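Local coordinates for protein arsenate reductase (ArsC) (Archaeoglobus fulgidus, PDB 1Y1L) that probably reduces arsenate to arsenite as part of the cell's resistance to arsenic, at residues 73-78 against 89-94. Numbering follows the deposited sequence.
Sequences IVTVCE and KPVTRW
The indole of Trp-94 carries Val-74 on one face: methyl CG2 stands over the six-membered ring in a CH-pi contact, 3.6 Å from CG2 to the ring centroid and 14° off the normal. That methyl, roughly anti to the backbone N of Val-74 (chi1, measured to CG1, 31°), leans along the strand toward the indole. Val-76 CG2 approaches the same ring obliquely at Trp-94 CE3, and Arg-117 of helix 106-121 adds a cation-pi contact. On the opposite face of the sheet, Ile-73 and Val-91 run alongside each other, with CG2 of Ile-73 3.5 Å from CB of Val-91. Farther along, SG of Cys-77, disulfide-bonded to Cys-82, lies against CB and CG of Arg-93; the Arg-93 side chain, extended to NE, lies about 5 Å from a bound cadmium ion. Between these layers the backbones are laced together. Ile-73 N donates to Pro-90 O (2.9 Å) in the carbonyl plane, nearly straight. Thr-75 uses both its N and its O toward strand 91-95: its N meets Thr-92 O at 2.9 Å from above the carbonyl plane, and its O receives Trp-94 N at 2.7 Å. A weak bond from Cys-77 N to Trp-94 O follows. Strand 73-77 also pairs with strand 2-6 through Val-5, while Arg-93 makes backbone hydrogen bonds to a second subunit. The two strands run parallel, 25° apart, with 91-95 outermost within the chain and 73-77 between it and 2-6, in the four-stranded 2-1-3-4 sheet at the core of the low molecular weight phosphatase fold.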
loop_
_atom_site.group_PDB
_atom_site.type_symbol
_atom_site.label_atom_id
_atom_site.label_comp_id
_atom_site.label_asym_id
_atom_site.label_seq_id
_atom_site.Cartn_x
_atom_site.Cartn_y
_atom_site.Cartn_z
ATOM N N ILE A 73 11.541 6.786 7.032
ATOM C CA ILE A 73 12.098 6.419 5.745
ATOM C C ILE A 73 11.324 7.146 4.653
ATOM O O ILE A 73 10.143 6.900 4.450
ATOM C CB ILE A 73 12.159 4.869 5.550
ATOM C CG1 ILE A 73 12.549 4.500 4.114
ATOM C CG2 ILE A 73 10.871 4.219 5.987
ATOM C CD1 ILE A 73 11.385 4.384 3.142
ATOM N N VAL A 74 11.968 8.156 4.076
ATOM C CA VAL A 74 11.385 8.946 3.002
ATOM C C VAL A 74 11.665 8.213 1.694
ATOM O O VAL A 74 12.811 7.829 1.428
ATOM C CB VAL A 74 11.988 10.369 2.976
ATOM C CG1 VAL A 74 13.415 10.334 3.454
ATOM C CG2 VAL A 74 11.923 10.957 1.581
ATOM N N THR A 75 10.611 7.982 0.913
ATOM C CA THR A 75 10.727 7.281 -0.369
ATOM C C THR A 75 10.609 8.236 -1.562
ATOM O O THR A 75 9.604 8.939 -1.718
ATOM C CB THR A 75 9.662 6.156 -0.495
ATOM O OG1 THR A 75 10.009 5.064 0.362
ATOM C CG2 THR A 75 9.578 5.640 -1.919
ATOM N N VAL A 76 11.661 8.297 -2.372
ATOM C CA VAL A 76 11.653 9.152 -3.551
ATOM C C VAL A 76 11.014 8.369 -4.695
ATOM O O VAL A 76 11.667 7.536 -5.343
ATOM C CB VAL A 76 13.077 9.614 -3.940
ATOM C CG1 VAL A 76 13.040 10.377 -5.237
ATOM C CG2 VAL A 76 13.640 10.514 -2.865
ATOM N N CYS A 77 9.716 8.602 -4.888
ATOM C CA CYS A 77 8.926 7.935 -5.922
ATOM C C CYS A 77 8.990 8.595 -7.310
ATOM O O CYS A 77 9.406 9.752 -7.457
ATOM C CB CYS A 77 7.436 7.909 -5.504
ATOM S SG CYS A 77 7.281 7.755 -3.695
ATOM N N GLU A 78 8.571 7.831 -8.318
ATOM C CA GLU A 78 8.545 8.274 -9.711
ATOM C C GLU A 78 7.258 9.062 -9.974
ATOM O O GLU A 78 6.527 9.393 -9.039
ATOM C CB GLU A 78 8.589 7.052 -10.629
ATOM C CG GLU A 78 9.755 6.107 -10.383
ATOM C CD GLU A 78 10.982 6.452 -11.204
ATOM O OE1 GLU A 78 11.819 7.243 -10.721
ATOM O OE2 GLU A 78 11.115 5.924 -12.332
ATOM N N LYS A 89 6.665 0.960 9.966
ATOM C CA LYS A 89 7.322 2.219 10.376
ATOM C C LYS A 89 6.814 3.428 9.576
ATOM O O LYS A 89 6.044 3.281 8.620
ATOM C CB LYS A 89 8.831 2.126 10.136
ATOM C CG LYS A 89 9.637 1.573 11.294
ATOM C CD LYS A 89 9.768 2.585 12.433
ATOM C CE LYS A 89 10.749 2.109 13.504
ATOM N NZ LYS A 89 11.060 3.185 14.485
ATOM N N PRO A 90 7.269 4.639 9.927
ATOM C CA PRO A 90 6.823 5.832 9.200
ATOM C C PRO A 90 7.604 6.069 7.916
ATOM O O PRO A 90 8.834 6.029 7.921
ATOM C CB PRO A 90 7.064 6.952 10.207
ATOM C CG PRO A 90 8.270 6.487 10.921
ATOM C CD PRO A 90 7.994 5.020 11.146
ATOM N N VAL A 91 6.882 6.307 6.823
ATOM C CA VAL A 91 7.496 6.555 5.523
ATOM C C VAL A 91 6.685 7.533 4.662
ATOM O O VAL A 91 5.458 7.445 4.599
ATOM C CB VAL A 91 7.792 5.221 4.737
ATOM C CG1 VAL A 91 7.239 4.001 5.456
ATOM C CG2 VAL A 91 7.256 5.300 3.326
ATOM N N THR A 92 7.379 8.486 4.039
ATOM C CA THR A 92 6.745 9.481 3.172
ATOM C C THR A 92 7.063 9.178 1.702
ATOM O O THR A 92 7.796 8.230 1.390
ATOM C CB THR A 92 7.239 10.907 3.472
ATOM O OG1 THR A 92 7.421 11.082 4.881
ATOM C CG2 THR A 92 6.220 11.923 3.003
ATOM N N ARG A 93 6.522 9.993 0.800
ATOM C CA ARG A 93 6.745 9.810 -0.630
ATOM C C ARG A 93 7.012 11.128 -1.340
ATOM O O ARG A 93 6.211 12.058 -1.254
ATOM C CB ARG A 93 5.534 9.132 -1.252
ATOM C CG ARG A 93 5.255 7.757 -0.675
ATOM C CD ARG A 93 3.984 7.166 -1.242
ATOM N NE ARG A 93 3.743 5.807 -0.764
ATOM C CZ ARG A 93 2.535 5.304 -0.508
ATOM N NH1 ARG A 93 2.421 4.051 -0.078
ATOM N NH2 ARG A 93 1.440 6.049 -0.669
ATOM N N TRP A 94 8.150 11.219 -2.019
ATOM C CA TRP A 94 8.487 12.433 -2.744
ATOM C C TRP A 94 8.515 12.139 -4.220
ATOM O O TRP A 94 9.309 11.323 -4.671
ATOM C CB TRP A 94 9.861 12.947 -2.343
ATOM C CG TRP A 94 9.933 13.467 -0.968
ATOM C CD1 TRP A 94 8.920 13.550 -0.064
ATOM C CD2 TRP A 94 11.107 13.950 -0.305
ATOM N NE1 TRP A 94 9.391 14.042 1.123
ATOM C CE2 TRP A 94 10.732 14.292 1.005
ATOM C CE3 TRP A 94 12.441 14.118 -0.695
ATOM C CZ2 TRP A 94 11.637 14.788 1.931
ATOM C CZ3 TRP A 94 13.339 14.609 0.221
ATOM C CH2 TRP A 94 12.935 14.938 1.522
#